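Local coordinates for protein copper induced nitroreductase D (Lactococcus lactis, PDB 2WQF) that binds flavin mononucleotide and probably acts as a nitroreductase, a copper-induced oxidoreductase with a part in defence against oxidative stress, at residues A[6-20]-A[138-151]. Sequence-based numbering, arbitrary orientation.
With FMN (flavin mononucleotide), chain B.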
loop_
_atom_site.group_PDB
_atom_site.type_symbol
_atom_site.label_atom_id
_atom_site.label_comp_id
_atom_site.label_asym_id
_atom_site.label_seq_id
_atom_site.Cartn_x
_atom_site.Cartn_y
_atom_site.Cartn_z
ATOM N N SER A 6 -10.137 -9.464 8.741
ATOM C CA SER A 6 -9.822 -8.078 9.086
ATOM C C SER A 6 -9.832 -7.227 7.825
ATOM O O SER A 6 -10.353 -6.112 7.831
ATOM C CB SER A 6 -8.456 -7.967 9.789
ATOM O OG SER A 6 -8.471 -8.656 11.031
ATOM N N LEU A 7 -9.267 -7.752 6.741
ATOM C CA LEU A 7 -9.257 -7.018 5.479
ATOM C C LEU A 7 -10.673 -6.781 4.985
ATOM O O LEU A 7 -11.001 -5.684 4.534
ATOM C CB LEU A 7 -8.463 -7.749 4.390
ATOM C CG LEU A 7 -6.951 -7.905 4.612
ATOM C CD1 LEU A 7 -6.359 -8.540 3.359
ATOM C CD2 LEU A 7 -6.261 -6.598 4.932
ATOM N N GLU A 8 -11.492 -7.823 5.029
ATOM C CA GLU A 8 -12.865 -7.739 4.552
ATOM C C GLU A 8 -13.675 -6.733 5.370
ATOM O O GLU A 8 -14.560 -6.067 4.831
ATOM C CB GLU A 8 -13.508 -9.133 4.558
ATOM C CG GLU A 8 -14.851 -9.180 3.848
ATOM C CD GLU A 8 -15.343 -10.589 3.638
ATOM O OE1 GLU A 8 -14.669 -11.538 4.109
ATOM O OE2 GLU A 8 -16.411 -10.741 3.005
ATOM N N ASN A 9 -13.351 -6.597 6.652
ATOM C CA ASN A 9 -14.103 -5.728 7.548
ATOM C C ASN A 9 -13.809 -4.231 7.360
ATOM O O ASN A 9 -14.616 -3.384 7.741
ATOM C CB ASN A 9 -13.841 -6.141 8.999
ATOM C CG ASN A 9 -14.708 -5.391 9.985
ATOM O OD1 ASN A 9 -15.942 -5.429 9.903
ATOM N ND2 ASN A 9 -14.070 -4.695 10.914
ATOM N N ARG A 10 -12.659 -3.916 6.776
ATOM C CA ARG A 10 -12.292 -2.539 6.457
ATOM C C ARG A 10 -13.112 -2.096 5.251
ATOM O O ARG A 10 -13.079 -2.744 4.197
ATOM C CB ARG A 10 -10.809 -2.402 6.126
ATOM C CG ARG A 10 -10.388 -0.969 5.800
ATOM C CD ARG A 10 -9.399 -0.869 4.681
ATOM N NE ARG A 10 -9.909 -1.564 3.522
ATOM C CZ ARG A 10 -10.843 -1.103 2.685
ATOM N NH1 ARG A 10 -11.299 0.141 2.771
ATOM N NH2 ARG A 10 -11.276 -1.890 1.712
ATOM N N ARG A 11 -13.871 -1.017 5.424
ATOM C CA ARG A 11 -14.674 -0.434 4.362
ATOM C C ARG A 11 -14.640 1.087 4.431
ATOM O O ARG A 11 -14.305 1.682 5.459
ATOM C CB ARG A 11 -16.125 -0.897 4.447
ATOM C CG ARG A 11 -16.324 -2.402 4.255
ATOM C CD ARG A 11 -15.968 -2.887 2.859
ATOM N NE ARG A 11 -16.709 -2.168 1.825
ATOM C CZ ARG A 11 -17.978 -2.398 1.516
ATOM N NH1 ARG A 11 -18.650 -3.390 2.096
ATOM N NH2 ARG A 11 -18.551 -1.675 0.588
ATOM N N THR A 12 -15.008 1.706 3.316
ATOM C CA THR A 12 -15.255 3.139 3.266
ATOM C C THR A 12 -16.573 3.448 3.975
ATOM O O THR A 12 -17.648 2.975 3.590
ATOM C CB THR A 12 -15.284 3.636 1.814
ATOM O OG1 THR A 12 -13.965 3.582 1.270
ATOM C CG2 THR A 12 -15.794 5.062 1.728
ATOM N N ILE A 13 -16.464 4.221 5.044
ATOM C CA ILE A 13 -17.611 4.688 5.802
ATOM C C ILE A 13 -17.647 6.195 5.764
ATOM O O ILE A 13 -16.752 6.855 6.283
ATOM C CB ILE A 13 -17.514 4.238 7.286
ATOM C CG1 ILE A 13 -17.339 2.719 7.408
ATOM C CG2 ILE A 13 -18.689 4.759 8.111
ATOM C CD1 ILE A 13 -18.505 1.896 6.902
ATOM N N TYR A 14 -18.688 6.731 5.155
ATOM C CA TYR A 14 -18.842 8.177 5.040
ATOM C C TYR A 14 -19.591 8.788 6.223
ATOM O O TYR A 14 -19.360 9.954 6.554
ATOM C CB TYR A 14 -19.548 8.548 3.725
ATOM C CG TYR A 14 -18.654 8.311 2.516
ATOM C CD1 TYR A 14 -17.420 8.973 2.399
ATOM C CD2 TYR A 14 -19.006 7.395 1.527
ATOM C CE1 TYR A 14 -16.604 8.768 1.311
ATOM C CE2 TYR A 14 -18.191 7.178 0.419
ATOM C CZ TYR A 14 -16.990 7.854 0.319
ATOM O OH TYR A 14 -16.184 7.643 -0.797
ATOM N N ALA A 15 -20.478 8.008 6.849
ATOM C CA ALA A 15 -21.297 8.494 7.951
ATOM C C ALA A 15 -20.569 8.206 9.246
ATOM O O ALA A 15 -20.645 7.091 9.791
ATOM C CB ALA A 15 -22.683 7.828 7.943
ATOM N N LEU A 16 -19.871 9.226 9.726
ATOM C CA LEU A 16 -18.966 9.092 10.865
ATOM C C LEU A 16 -19.348 10.051 11.981
ATOM O O LEU A 16 -19.791 11.186 11.734
ATOM C CB LEU A 16 -17.507 9.330 10.432
ATOM C CG LEU A 16 -16.910 8.304 9.473
ATOM C CD1 LEU A 16 -15.547 8.794 9.001
ATOM C CD2 LEU A 16 -16.800 6.902 10.096
ATOM N N GLY A 17 -19.154 9.603 13.217
ATOM C CA GLY A 17 -19.421 10.438 14.373
ATOM C C GLY A 17 -18.275 10.422 15.364
ATOM O O GLY A 17 -17.145 9.984 15.044
ATOM N N ARG A 18 -18.570 10.872 16.586
ATOM C CA ARG A 18 -17.537 11.079 17.589
ATOM C C ARG A 18 -17.700 10.189 18.819
ATOM O O ARG A 18 -17.123 10.459 19.876
ATOM C CB ARG A 18 -17.521 12.550 17.984
ATOM C CG ARG A 18 -17.247 13.408 16.780
ATOM C CD ARG A 18 -17.001 14.857 17.119
ATOM N NE ARG A 18 -16.639 15.618 15.936
ATOM C CZ ARG A 18 -16.466 16.933 15.916
ATOM N NH1 ARG A 18 -16.643 17.640 17.023
ATOM N NH2 ARG A 18 -16.127 17.536 14.789
ATOM N N ASN A 19 -18.432 9.092 18.653
ATOM C CA ASN A 19 -18.672 8.136 19.731
ATOM C C ASN A 19 -17.489 7.184 19.861
ATOM O O ASN A 19 -17.583 5.989 19.568
ATOM C CB ASN A 19 -19.994 7.393 19.465
ATOM C CG ASN A 19 -20.353 6.405 20.541
ATOM O OD1 ASN A 19 -19.989 6.553 21.726
ATOM N ND2 ASN A 19 -21.114 5.392 20.139
ATOM N N VAL A 20 -16.366 7.754 20.287
ATOM C CA VAL A 20 -15.084 7.048 20.365
ATOM C C VAL A 20 -14.703 6.934 21.826
ATOM O O VAL A 20 -14.573 7.935 22.532
ATOM C CB VAL A 20 -13.980 7.790 19.559
ATOM C CG1 VAL A 20 -12.592 7.149 19.781
ATOM C CG2 VAL A 20 -14.338 7.832 18.084
ATOM N N TRP A 138 -6.053 2.193 8.270
ATOM C CA TRP A 138 -7.487 2.115 7.994
ATOM C C TRP A 138 -8.051 0.795 8.530
ATOM O O TRP A 138 -9.097 0.764 9.185
ATOM C CB TRP A 138 -7.667 2.222 6.474
ATOM C CG TRP A 138 -9.031 2.513 5.934
ATOM C CD1 TRP A 138 -10.225 2.457 6.585
ATOM C CD2 TRP A 138 -9.324 2.864 4.575
ATOM N NE1 TRP A 138 -11.256 2.805 5.710
ATOM C CE2 TRP A 138 -10.710 3.054 4.479
ATOM C CE3 TRP A 138 -8.533 3.077 3.440
ATOM C CZ2 TRP A 138 -11.323 3.414 3.276
ATOM C CZ3 TRP A 138 -9.144 3.427 2.253
ATOM C CH2 TRP A 138 -10.528 3.601 2.188
ATOM N N THR A 139 -7.368 -0.296 8.220
ATOM C CA THR A 139 -7.805 -1.600 8.646
ATOM C C THR A 139 -7.684 -1.765 10.159
ATOM O O THR A 139 -8.561 -2.353 10.803
ATOM C CB THR A 139 -7.016 -2.727 7.914
ATOM O OG1 THR A 139 -7.134 -2.537 6.500
ATOM C CG2 THR A 139 -7.558 -4.079 8.299
ATOM N N ALA A 140 -6.617 -1.225 10.744
ATOM C CA ALA A 140 -6.452 -1.289 12.195
ATOM C C ALA A 140 -7.610 -0.555 12.917
ATOM O O ALA A 140 -8.134 -1.015 13.941
ATOM C CB ALA A 140 -5.085 -0.735 12.613
ATOM N N LEU A 141 -7.998 0.592 12.375
ATOM C CA LEU A 141 -9.122 1.358 12.919
ATOM C C LEU A 141 -10.422 0.547 12.800
ATOM O O LEU A 141 -11.235 0.520 13.735
ATOM C CB LEU A 141 -9.247 2.689 12.195
ATOM C CG LEU A 141 -8.160 3.727 12.465
ATOM C CD1 LEU A 141 -8.326 4.919 11.531
ATOM C CD2 LEU A 141 -8.171 4.174 13.897
ATOM N N ALA A 142 -10.619 -0.133 11.674
ATOM C CA ALA A 142 -11.818 -0.940 11.493
ATOM C C ALA A 142 -11.871 -2.042 12.544
ATOM O O ALA A 142 -12.943 -2.404 13.022
ATOM C CB ALA A 142 -11.887 -1.513 10.078
ATOM N N GLU A 143 -10.707 -2.584 12.916
ATOM C CA GLU A 143 -10.678 -3.626 13.933
ATOM C C GLU A 143 -11.090 -3.097 15.315
ATOM O O GLU A 143 -11.596 -3.857 16.144
ATOM C CB GLU A 143 -9.312 -4.315 13.975
ATOM C CG GLU A 143 -9.076 -5.201 12.758
ATOM C CD GLU A 143 -9.923 -6.474 12.767
ATOM O OE1 GLU A 143 -9.537 -7.465 13.454
ATOM O OE2 GLU A 143 -10.980 -6.469 12.088
ATOM N N LEU A 144 -10.884 -1.803 15.560
ATOM C CA LEU A 144 -11.381 -1.171 16.789
ATOM C C LEU A 144 -12.876 -0.854 16.718
ATOM O O LEU A 144 -13.454 -0.362 17.687
ATOM C CB LEU A 144 -10.616 0.127 17.072
ATOM C CG LEU A 144 -9.122 0.002 17.324
ATOM C CD1 LEU A 144 -8.550 1.382 17.521
ATOM C CD2 LEU A 144 -8.893 -0.872 18.515
ATOM N N GLY A 145 -13.501 -1.114 15.573
ATOM C CA GLY A 145 -14.914 -0.821 15.364
ATOM C C GLY A 145 -15.199 0.579 14.844
ATOM O O GLY A 145 -16.355 1.007 14.784
ATOM N N LEU A 146 -14.135 1.283 14.457
ATOM C CA LEU A 146 -14.226 2.629 13.895
ATOM C C LEU A 146 -14.226 2.583 12.386
ATOM O O LEU A 146 -13.586 1.740 11.787
ATOM C CB LEU A 146 -13.071 3.490 14.384
ATOM C CG LEU A 146 -13.018 3.712 15.895
ATOM C CD1 LEU A 146 -11.868 4.624 16.310
ATOM C CD2 LEU A 146 -14.345 4.242 16.413
ATOM N N GLY A 147 -14.948 3.491 11.765
ATOM C CA GLY A 147 -14.949 3.583 10.317
ATOM C C GLY A 147 -14.047 4.699 9.853
ATOM O O GLY A 147 -13.604 5.548 10.633
ATOM N N ALA A 148 -13.769 4.705 8.566
ATOM C CA ALA A 148 -12.941 5.749 7.979
ATOM C C ALA A 148 -13.191 5.842 6.492
ATOM O O ALA A 148 -13.722 4.909 5.870
ATOM C CB ALA A 148 -11.430 5.482 8.242
ATOM N N ASN A 149 -12.775 6.971 5.913
ATOM C CA ASN A 149 -12.765 7.163 4.461
ATOM C C ASN A 149 -11.528 7.979 4.095
ATOM O O ASN A 149 -10.998 8.722 4.917
ATOM C CB ASN A 149 -14.092 7.771 3.972
ATOM C CG ASN A 149 -14.330 9.171 4.511
ATOM O OD1 ASN A 149 -13.754 10.125 4.039
ATOM N ND2 ASN A 149 -15.161 9.283 5.508
ATOM N N LEU A 150 -11.037 7.771 2.886
ATOM C CA LEU A 150 -9.788 8.346 2.443
ATOM C C LEU A 150 -10.025 9.429 1.385
ATOM O O LEU A 150 -10.557 9.158 0.316
ATOM C CB LEU A 150 -8.881 7.241 1.866
ATOM C CG LEU A 150 -7.484 7.687 1.429
ATOM C CD1 LEU A 150 -6.669 8.151 2.607
ATOM C CD2 LEU A 150 -6.786 6.557 0.685
ATOM N N GLN A 151 -9.615 10.651 1.714
ATOM C CA GLN A 151 -9.792 11.810 0.873
ATOM C C GLN A 151 -8.471 12.340 0.354
ATOM O O GLN A 151 -7.389 12.035 0.888
ATOM C CB GLN A 151 -10.531 12.918 1.622
ATOM C CG GLN A 151 -11.908 12.541 2.120
ATOM C CD GLN A 151 -12.749 11.915 1.028
ATOM O OE1 GLN A 151 -12.781 12.408 -0.092
ATOM N NE2 GLN A 151 -13.404 10.808 1.341
HETATM N N1 FMN B . -12.580 7.552 -1.574
HETATM C C2 FMN B . -13.053 8.940 -1.483
HETATM O O2 FMN B . -14.154 9.176 -1.040
HETATM N N3 FMN B . -12.216 9.982 -2.001
HETATM C C4 FMN B . -10.968 9.743 -2.546
HETATM O O4 FMN B . -10.278 10.669 -2.871
HETATM C C4A FMN B . -10.506 8.355 -2.657
HETATM N N5 FMN B . -9.378 8.025 -3.190
HETATM C C5A FMN B . -8.827 6.659 -2.917
HETATM C C6 FMN B . -7.379 6.400 -3.208
HETATM C C7 FMN B . -6.811 5.233 -2.926
HETATM C C7M FMN B . -5.354 5.020 -3.272
HETATM C C8 FMN B . -7.653 4.159 -2.273
HETATM C C8M FMN B . -7.008 2.842 -1.876
HETATM C C9 FMN B . -8.953 4.358 -2.031
HETATM C C9A FMN B . -9.591 5.685 -2.358
HETATM N N10 FMN B . -10.977 5.952 -2.138
HETATM C C10 FMN B . -11.400 7.282 -2.119
HETATM C "C1'" FMN B . -11.870 4.929 -1.611
HETATM C "C2'" FMN B . -12.171 3.874 -2.672
HETATM O "O2'" FMN B . -13.068 4.408 -3.610
HETATM C "C3'" FMN B . -12.728 2.641 -1.955
HETATM O "O3'" FMN B . -11.649 2.136 -1.191
HETATM C "C4'" FMN B . -13.177 1.573 -2.968
HETATM O "O4'" FMN B . -14.332 2.016 -3.665
HETATM C "C5'" FMN B . -13.471 0.231 -2.299
HETATM O "O5'" FMN B . -14.472 0.424 -1.310
HETATM P P FMN B . -14.154 0.059 0.249
HETATM O O1P FMN B . -13.658 -1.328 0.335
HETATM O O2P FMN B . -13.077 1.082 0.775
HETATM O O3P FMN B . -15.539 0.256 1.004
HETATM O O HOH W 1 -12.767 6.243 1.171
HETATM O O HOH W 2 -17.052 11.394 6.805
#
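Ile13 N gives a nearly straight hydrogen bond (2.9 Å) to Ala148 O, fastening the extended chain after helix 3-9 to strand 146-151, while the residue just past helix 3-9 lies against helix 121-143, Arg10 CA 5.1 Å from Thr139 CA. Gly147 suits its place because any side chain there would run into Ile13 CG1. The Asn149 amide adds a second tie: ND2 reaches Ile13 O at 3.0 Å, and OD1 accepts from Gln151 NE2, so that bonds at both its ends fix the amide's rotation. In this FMN-dependent nitroreductase fold the joined segments make much of the flavin pocket. Arg10, Arg11 and Thr12 grip the phosphate; Tyr14 OH and Gln151 NE2 both meet flavin O2, and Lys189 and His152 add further bonds. Arg10 CG stands anti to the backbone N (chi1 -179°), carrying the chain over Trp138: CG lies 3.7 Å from the five-membered ring's centroid. The guanidinium stands steeply on the indole, planes 76° apart, with NH1 over the face; in this cation-pi contact CZ lies 4.5 Å from the six-membered ring's centroid. Bends further along the chain bring NH1 to O2P and NH2 to O1P. At the indole's rim NE1 donates to Arg11 O (3.3 Å, bent to 139°), and Thr12 OG1 approaches the edge. An alanine in place of Trp138 would probably leave the Arg10 guanidinium held less firmly against the phosphate and cost Arg11 O its indole donor. Ala142 is small enough for its CB to pack 3.8 Å from Arg10 CA.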